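Local coordinates for probable transcriptional regulator (Vibrio vulnificus, PDB 4GHJ), which probably binds DNA through a helix-turn-helix domain of the XRE family and so regulates transcription in Vibrio vulnificus, at residues 48-52 against 53-57; 59-62 against 63-67; 80-83 against 84-88. All blocks are in the same frame, centred on the assembly; numbering follows the deposited sequence. Where two conformers were deposited one is given.

Interaction 1: residues 48-52 against 53-57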
loop_
_atom_site.group_PDB
_atom_site.type_symbol
_atom_site.label_atom_id
_atom_site.label_comp_id
_atom_site.label_asym_id
_atom_site.label_seq_id
_atom_site.Cartn_x
_atom_site.Cartn_y
_atom_site.Cartn_z
ATOM N N ARG B 48 -17.382 9.820 -3.825
ATOM C CA ARG B 48 -17.389 10.973 -2.917
ATOM C C ARG B 48 -17.567 12.300 -3.670
ATOM O O ARG B 48 -17.523 13.366 -3.062
ATOM C CB ARG B 48 -16.091 10.972 -2.096
ATOM C CG ARG B 48 -16.123 9.868 -1.040
ATOM C CD ARG B 48 -14.761 9.414 -0.547
ATOM N NE ARG B 48 -14.991 8.426 0.487
ATOM C CZ ARG B 48 -15.363 7.174 0.255
ATOM N NH1 ARG B 48 -15.508 6.717 -0.991
ATOM N NH2 ARG B 48 -15.592 6.376 1.274
ATOM N N ASP B 49 -17.777 12.201 -4.988
ATOM C CA ASP B 49 -17.946 13.353 -5.872
ATOM C C ASP B 49 -16.745 14.275 -5.902
ATOM O O ASP B 49 -16.892 15.497 -5.973
ATOM C CB ASP B 49 -19.203 14.133 -5.502
ATOM C CG ASP B 49 -20.455 13.424 -5.924
ATOM O OD1 ASP B 49 -20.376 12.622 -6.882
ATOM O OD2 ASP B 49 -21.526 13.686 -5.327
ATOM N N LEU B 50 -15.557 13.692 -5.858
ATOM C CA LEU B 50 -14.325 14.473 -5.863
ATOM C C LEU B 50 -13.605 14.351 -7.185
ATOM O O LEU B 50 -13.706 13.322 -7.851
ATOM C CB LEU B 50 -13.403 14.008 -4.738
ATOM C CG LEU B 50 -13.751 14.400 -3.293
ATOM C CD1 LEU B 50 -12.914 13.625 -2.283
ATOM C CD2 LEU B 50 -13.579 15.905 -3.077
ATOM N N THR B 51 -12.908 15.409 -7.586
ATOM C CA THR B 51 -12.069 15.340 -8.784
ATOM C C THR B 51 -10.628 14.971 -8.359
ATOM O O THR B 51 -10.298 15.055 -7.175
ATOM C CB THR B 51 -12.013 16.681 -9.502
ATOM O OG1 THR B 51 -11.374 17.640 -8.653
ATOM C CG2 THR B 51 -13.428 17.173 -9.876
ATOM N N GLN B 52 -9.770 14.627 -9.326
ATOM C CA GLN B 52 -8.357 14.341 -9.046
ATOM C C GLN B 52 -7.690 15.606 -8.486
ATOM O O GLN B 52 -6.891 15.530 -7.547
ATOM C CB GLN B 52 -7.606 13.843 -10.280
ATOM C CG GLN B 52 -7.993 12.447 -10.721
ATOM C CD GLN B 52 -7.207 11.956 -11.892
ATOM O OE1 GLN B 52 -6.712 12.745 -12.709
ATOM N NE2 GLN B 52 -7.104 10.637 -12.013
ATOM N N SER B 53 -8.025 16.751 -9.068
ATOM C CA SER B 53 -7.501 18.036 -8.617
ATOM C C SER B 53 -7.875 18.311 -7.176
ATOM O O SER B 53 -7.038 18.759 -6.412
ATOM C CB SER B 53 -8.014 19.171 -9.497
ATOM O OG SER B 53 -7.575 18.998 -10.818
ATOM N N GLU B 54 -9.130 18.023 -6.808
ATOM C CA GLU B 54 -9.625 18.248 -5.427
ATOM C C GLU B 54 -8.939 17.316 -4.385
ATOM O O GLU B 54 -8.634 17.741 -3.275
ATOM C CB GLU B 54 -11.153 18.099 -5.364
ATOM C CG GLU B 54 -11.912 19.226 -6.106
ATOM C CD GLU B 54 -13.398 18.925 -6.361
ATOM O OE1 GLU B 54 -13.817 17.752 -6.211
ATOM O OE2 GLU B 54 -14.147 19.870 -6.728
ATOM N N VAL B 55 -8.692 16.063 -4.761
ATOM C CA VAL B 55 -7.973 15.130 -3.878
ATOM C C VAL B 55 -6.543 15.644 -3.657
ATOM O O VAL B 55 -6.054 15.724 -2.510
ATOM C CB VAL B 55 -7.979 13.706 -4.445
ATOM C CG1 VAL B 55 -7.024 12.789 -3.643
ATOM C CG2 VAL B 55 -9.411 13.153 -4.458
ATOM N N ALA B 56 -5.890 16.045 -4.740
ATOM C CA ALA B 56 -4.529 16.577 -4.659
ATOM C C ALA B 56 -4.506 17.766 -3.716
ATOM O O ALA B 56 -3.652 17.831 -2.848
ATOM C CB ALA B 56 -4.024 16.984 -6.037
ATOM N N GLU B 57 -5.442 18.705 -3.902
ATOM C CA GLU B 57 -5.545 19.884 -3.037
ATOM C C GLU B 57 -5.658 19.546 -1.558
ATOM O O GLU B 57 -4.957 20.133 -0.729
ATOM C CB GLU B 57 -6.739 20.774 -3.433
ATOM C CG GLU B 57 -6.443 21.752 -4.508
ATOM C CD GLU B 57 -7.604 22.730 -4.733
ATOM O OE1 GLU B 57 -8.519 22.404 -5.525
ATOM O OE2 GLU B 57 -7.580 23.816 -4.131
#

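Interaction 2: residues 59-62 against 63-67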
loop_
_atom_site.group_PDB
_atom_site.type_symbol
_atom_site.label_atom_id
_atom_site.label_comp_id
_atom_site.label_asym_id
_atom_site.label_seq_id
_atom_site.Cartn_x
_atom_site.Cartn_y
_atom_site.Cartn_z
ATOM N N ALA B 59 -4.916 16.726 -0.035
ATOM C CA ALA B 59 -3.738 16.011 0.425
ATOM C C ALA B 59 -2.455 16.842 0.337
ATOM O O ALA B 59 -1.426 16.456 0.889
ATOM C CB ALA B 59 -3.583 14.704 -0.347
ATOM N N GLY B 60 -2.503 17.960 -0.374
ATOM C CA GLY B 60 -1.332 18.828 -0.502
ATOM C C GLY B 60 -0.252 18.245 -1.394
ATOM O O GLY B 60 0.945 18.433 -1.137
ATOM N N ILE B 61 -0.682 17.548 -2.448
ATOM C CA ILE B 61 0.221 16.939 -3.423
ATOM C C ILE B 61 -0.158 17.371 -4.844
ATOM O O ILE B 61 -1.163 18.063 -5.055
ATOM C CB ILE B 61 0.218 15.390 -3.311
ATOM C CG1 ILE B 61 -1.169 14.811 -3.668
ATOM C CG2 ILE B 61 0.646 14.958 -1.898
ATOM C CD1 ILE B 61 -1.282 13.296 -3.466
ATOM N N ALA B 62 0.648 16.954 -5.815
ATOM C CA ALA B 62 0.402 17.295 -7.213
ATOM C C ALA B 62 -0.737 16.482 -7.804
ATOM O O ALA B 62 -0.959 15.317 -7.440
ATOM C CB ALA B 62 1.660 17.086 -8.046
ATOM N N ARG B 63 -1.442 17.102 -8.734
ATOM C CA ARG B 63 -2.510 16.436 -9.453
ATOM C C ARG B 63 -1.985 15.188 -10.172
ATOM O O ARG B 63 -2.621 14.130 -10.150
ATOM C CB ARG B 63 -3.122 17.378 -10.474
ATOM C CG ARG B 63 -4.288 16.769 -11.226
ATOM C CD ARG B 63 -4.871 17.723 -12.240
ATOM N NE ARG B 63 -6.104 17.185 -12.826
ATOM C CZ ARG B 63 -6.165 16.336 -13.856
ATOM N NH1 ARG B 63 -5.061 15.902 -14.452
ATOM N NH2 ARG B 63 -7.350 15.919 -14.296
ATOM N N LYS B 64 -0.820 15.306 -10.802
ATOM C CA LYS B 64 -0.281 14.179 -11.546
ATOM C C LYS B 64 -0.003 12.992 -10.616
ATOM O O LYS B 64 -0.059 11.850 -11.038
ATOM C CB LYS B 64 0.967 14.581 -12.338
ATOM C CG LYS B 64 1.518 13.467 -13.253
ATOM C CD LYS B 64 2.494 13.997 -14.317
ATOM C CE LYS B 64 3.831 14.489 -13.748
ATOM N NZ LYS B 64 4.675 13.382 -13.199
ATOM N N THR B 65 0.292 13.268 -9.349
ATOM C CA THR B 65 0.591 12.201 -8.397
ATOM C C THR B 65 -0.663 11.374 -8.148
ATOM O O THR B 65 -0.596 10.149 -8.037
ATOM C CB THR B 65 1.160 12.799 -7.106
ATOM O OG1 THR B 65 2.321 13.578 -7.442
ATOM C CG2 THR B 65 1.533 11.730 -6.115
ATOM N N VAL B 66 -1.815 12.043 -8.110
ATOM C CA VAL B 66 -3.096 11.360 -7.914
ATOM C C VAL B 66 -3.456 10.567 -9.184
ATOM O O VAL B 66 -3.917 9.424 -9.122
ATOM C CB VAL B 66 -4.221 12.365 -7.549
ATOM C CG1 VAL B 66 -5.611 11.670 -7.533
ATOM C CG2 VAL B 66 -3.911 13.033 -6.228
ATOM N N LEU B 67 -3.244 11.190 -10.335
ATOM C CA LEU B 67 -3.526 10.558 -11.625
ATOM C C LEU B 67 -2.739 9.246 -11.753
ATOM O O LEU B 67 -3.316 8.201 -12.082
ATOM C CB LEU B 67 -3.209 11.555 -12.742
ATOM C CG LEU B 67 -3.454 11.193 -14.214
ATOM C CD1 LEU B 67 -3.450 12.483 -15.079
ATOM C CD2 LEU B 67 -2.415 10.226 -14.708
HETATM O O HOH W 1 3.080 15.239 -5.455
#

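Interaction 3: residues 80-83 against 84-88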
loop_
_atom_site.group_PDB
_atom_site.type_symbol
_atom_site.label_atom_id
_atom_site.label_comp_id
_atom_site.label_asym_id
_atom_site.label_seq_id
_atom_site.Cartn_x
_atom_site.Cartn_y
_atom_site.Cartn_z
ATOM N N ILE B 80 -1.443 6.502 1.342
ATOM C CA ILE B 80 -2.029 6.794 2.666
ATOM C C ILE B 80 -2.590 8.220 2.723
ATOM O O ILE B 80 -3.688 8.428 3.232
ATOM C CB ILE B 80 -1.028 6.519 3.795
ATOM C CG1 ILE B 80 -0.749 5.015 3.876
ATOM C CG2 ILE B 80 -1.553 7.059 5.131
ATOM C CD1 ILE B 80 0.408 4.606 4.816
ATOM N N ALA B 81 -1.841 9.186 2.199
ATOM C CA ALA B 81 -2.301 10.577 2.107
ATOM C C ALA B 81 -3.589 10.679 1.293
ATOM O O ALA B 81 -4.464 11.466 1.631
ATOM C CB ALA B 81 -1.226 11.457 1.487
ATOM N N ILE B 82 -3.683 9.912 0.201
ATOM C CA ILE B 82 -4.897 9.879 -0.642
ATOM C C ILE B 82 -6.055 9.279 0.138
ATOM O O ILE B 82 -7.161 9.831 0.116
ATOM C CB ILE B 82 -4.654 9.160 -1.987
ATOM C CG1 ILE B 82 -3.636 9.960 -2.820
ATOM C CG2 ILE B 82 -5.968 8.954 -2.793
ATOM C CD1 ILE B 82 -3.226 9.286 -4.183
ATOM N N LEU B 83 -5.808 8.179 0.852
ATOM C CA LEU B 83 -6.840 7.582 1.714
ATOM C C LEU B 83 -7.334 8.576 2.787
ATOM O O LEU B 83 -8.545 8.625 3.085
ATOM C CB LEU B 83 -6.353 6.312 2.385
ATOM C CG LEU B 83 -6.096 5.088 1.512
ATOM C CD1 LEU B 83 -5.455 3.991 2.369
ATOM C CD2 LEU B 83 -7.365 4.609 0.867
HETATM N N MSE B 84 -6.405 9.327 3.371
HETATM C CA MSE B 84 -6.740 10.340 4.384
HETATM C C MSE B 84 -7.636 11.440 3.777
HETATM O O MSE B 84 -8.599 11.876 4.401
HETATM C CB MSE B 84 -5.459 10.945 4.964
HETATM C CG MSE B 84 -4.612 9.962 5.794
HETATM SE SE MSE B 84 -2.868 10.682 6.275
HETATM C CE MSE B 84 -3.457 12.248 7.265
ATOM N N ALA B 85 -7.316 11.861 2.551
ATOM C CA ALA B 85 -8.121 12.864 1.823
ATOM C C ALA B 85 -9.550 12.351 1.557
ATOM O O ALA B 85 -10.462 13.119 1.553
ATOM C CB ALA B 85 -7.435 13.268 0.506
ATOM N N LEU B 86 -9.718 11.042 1.358
ATOM C CA LEU B 86 -11.025 10.430 1.128
ATOM C C LEU B 86 -11.715 9.964 2.433
ATOM O O LEU B 86 -12.785 9.360 2.391
ATOM C CB LEU B 86 -10.856 9.230 0.187
ATOM C CG LEU B 86 -10.276 9.517 -1.191
ATOM C CD1 LEU B 86 -9.968 8.215 -1.933
ATOM C CD2 LEU B 86 -11.232 10.385 -1.988
ATOM N N ASP B 87 -11.094 10.238 3.580
ATOM C CA ASP B 87 -11.599 9.803 4.888
ATOM C C ASP B 87 -11.742 8.269 4.887
ATOM O O ASP B 87 -12.774 7.718 5.281
ATOM C CB ASP B 87 -12.933 10.480 5.226
ATOM C CG ASP B 87 -13.335 10.285 6.682
ATOM O OD1 ASP B 87 -12.442 10.057 7.544
ATOM O OD2 ASP B 87 -14.539 10.369 6.968
ATOM N N LEU B 88 -10.698 7.597 4.405
ATOM C CA LEU B 88 -10.642 6.128 4.326
ATOM C C LEU B 88 -9.345 5.585 4.967
ATOM O O LEU B 88 -8.936 4.455 4.700
ATOM C CB LEU B 88 -10.723 5.689 2.853
ATOM C CG LEU B 88 -12.081 5.778 2.158
ATOM C CD1 LEU B 88 -11.996 5.412 0.669
ATOM C CD2 LEU B 88 -13.076 4.858 2.871
#

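Interaction 1: residues 48-52 against 53-57
Thr-51 and Glu-54 trade hydrogen bonds in both directions at the start of helix 52-59, the reciprocal pair known as a capping box. Thr-51 OG1 accepts from the backbone N of Glu-54 at 2.9 Å, and Glu-54 OE1 in turn accepts from the backbone N of Thr-51, also at 2.9 Å. That second donor rises 44° out of the carboxylate plane. A chi1 of 64° sets the threonine hydroxyl between its own backbone N and carbonyl carbon, turned to the helix end, while Glu-54 reaches back with its chain extended beyond CG. Both residue types suit their posts: a short hydroxyl can replace the carbonyl that a first turn lacks, and a glutamate's negative charge would be favoured beside the positive end of the helix dipole. The N-terminal turn then continues with regular bonds, Val-55 N to Thr-51 O at 3.1 Å and Ala-56 N to Gln-52 O at 3.0 Å.

Leu-50 adds an apolar flank outside the cap. Its CD2 lies 3.6 Å from Glu-54 OE1, and its CB meets Val-55 CG2 at 4.1 Å, the two side chains crossing at about a right angle. Just before it, Asp-49 takes a positive phi of 61° in the Schellman motif that closes helix 30-47. The contact sits among the other helices of the domain: Gln-52 bonds through NE2 to Glu-70 OE1 and packs on helix 63-69, Val-55 touches Arg-45 of helix 30-47, and Leu-50 and Val-55 both rest on Leu-86, just beyond helix 76-85.

Interaction 2: residues 59-62 against 63-67
Ala-62 and Thr-65 are joined at the start of helix 63-69 by a weak backbone bond and by a water. The water accepts from Ala-62 N at 3.0 Å and is hydrogen-bonded to Thr-65 OG1 at 2.7 Å, so the amide at the N-cap position is satisfied through solvent. An alanine has no side-chain acceptor to offer a first-turn amide. What it supplies is its carbonyl: Ala-62 O receives Thr-65 N at 3.1 Å and Val-66 N at 3.4 Å, both weak bonds, the first with an N-H...O angle of only 130°. Further along, Arg-63 O takes Leu-67 N in a regular helical bond and Val-66 N in a weak one, so the amide of Val-66 is shared between two acceptors.

This start of a helix follows directly on the end of another, and the linker is the turn of the helix-turn-helix. Helix 52-59 closes in a Schellman motif with Gly-60 as its C-prime residue: Ile-61 N reaches back to Ala-56 O, and Gly-60 N to Glu-57 O. The positive phi of Gly-60, 72°, favours glycine, which has no CB to strain there. If the domain reads DNA as relatives of the XRE family do, helix 63-69 would be the recognition helix.

Ile-61 supplies the apolar side of the turn. With CG1 set between its backbone N and carbonyl carbon (chi1 64°), its CD1 lies against Val-66 CG2 at 3.8 Å and Thr-65 CG2 at 4.2 Å, and its chain crosses both partners at about a right angle. A branched aliphatic residue suits this place, since Ile-61 has these methyl groups on one helix and Ile-82 of helix 76-85 to pack on. Val-66 in turn meets Ala-56 of helix 52-59.

Interaction 3: residues 80-83 against 84-88
With chi1 at -67° and a bend at chi3, the side chain of selenomethionine Met-84, in the conformer given, folds back along the helix to Ile-80, one turn earlier. Its SE then lies 4.0 Å from Ile-80 CG2, a tentative approach because a second conformer exists. The flexible, unbranched chain of methionine, here carrying selenium in place of sulfur, can follow a neighbour's surface in this way. Two residues further along, on another face of the helix, Ile-82 and Leu-86 lie side by side and point the same way, with CG2 of Ile-82 4.2 Å from CD1 of Leu-86.

Regular bonds link Met-84 N to Ile-80 O and Ala-85 N to Ala-81 O. Leu-86 N bonds chiefly to Ile-82 O at 3.1 Å and only weakly to Leu-83 O, which receives Leu-88 N at 2.7 Å, while Asp-87 N turns to Met-84 O. This is a Schellman motif with Asp-87 at positive phi (57°), a conformation in which a residue with CB pays some strain. Leu-88 is carried round so that its CB meets Leu-83 CD2 at 4.0 Å, an apolar contact across the helix end.

Large aliphatic residues suit a helix covered on several sides: Leu-83 touches Leu-41 of helix 30-47, Ile-82 and Leu-86 pack on Val-55 of helix 52-59, and Ile-80 and Met-84 meet Leu-33 and Val-28 of the second subunit.

Overall arrangement
The three contacts lie at three helix ends of the helix-turn-helix domain, in series along the chain. Interactions 1 and 2, with centres about 9 Å apart, lie at the starts of helices 52-59 and 63-69. They meet where Ala-56 O and Ile-61 N lie 3.0 Å apart, in a probable hydrogen bond. Interaction 3, at the end of helix 76-85, has its centre about 11 Å from that of interaction 1 and about 12 Å from that of interaction 2. It touches both: Leu-50 CD1 reaches Leu-86 CD2 at 3.7 Å, and Ile-61 CD1 reaches Ile-82 CG1 at 4.1 Å. Among the three, interaction 3 alone also packs against the second subunit.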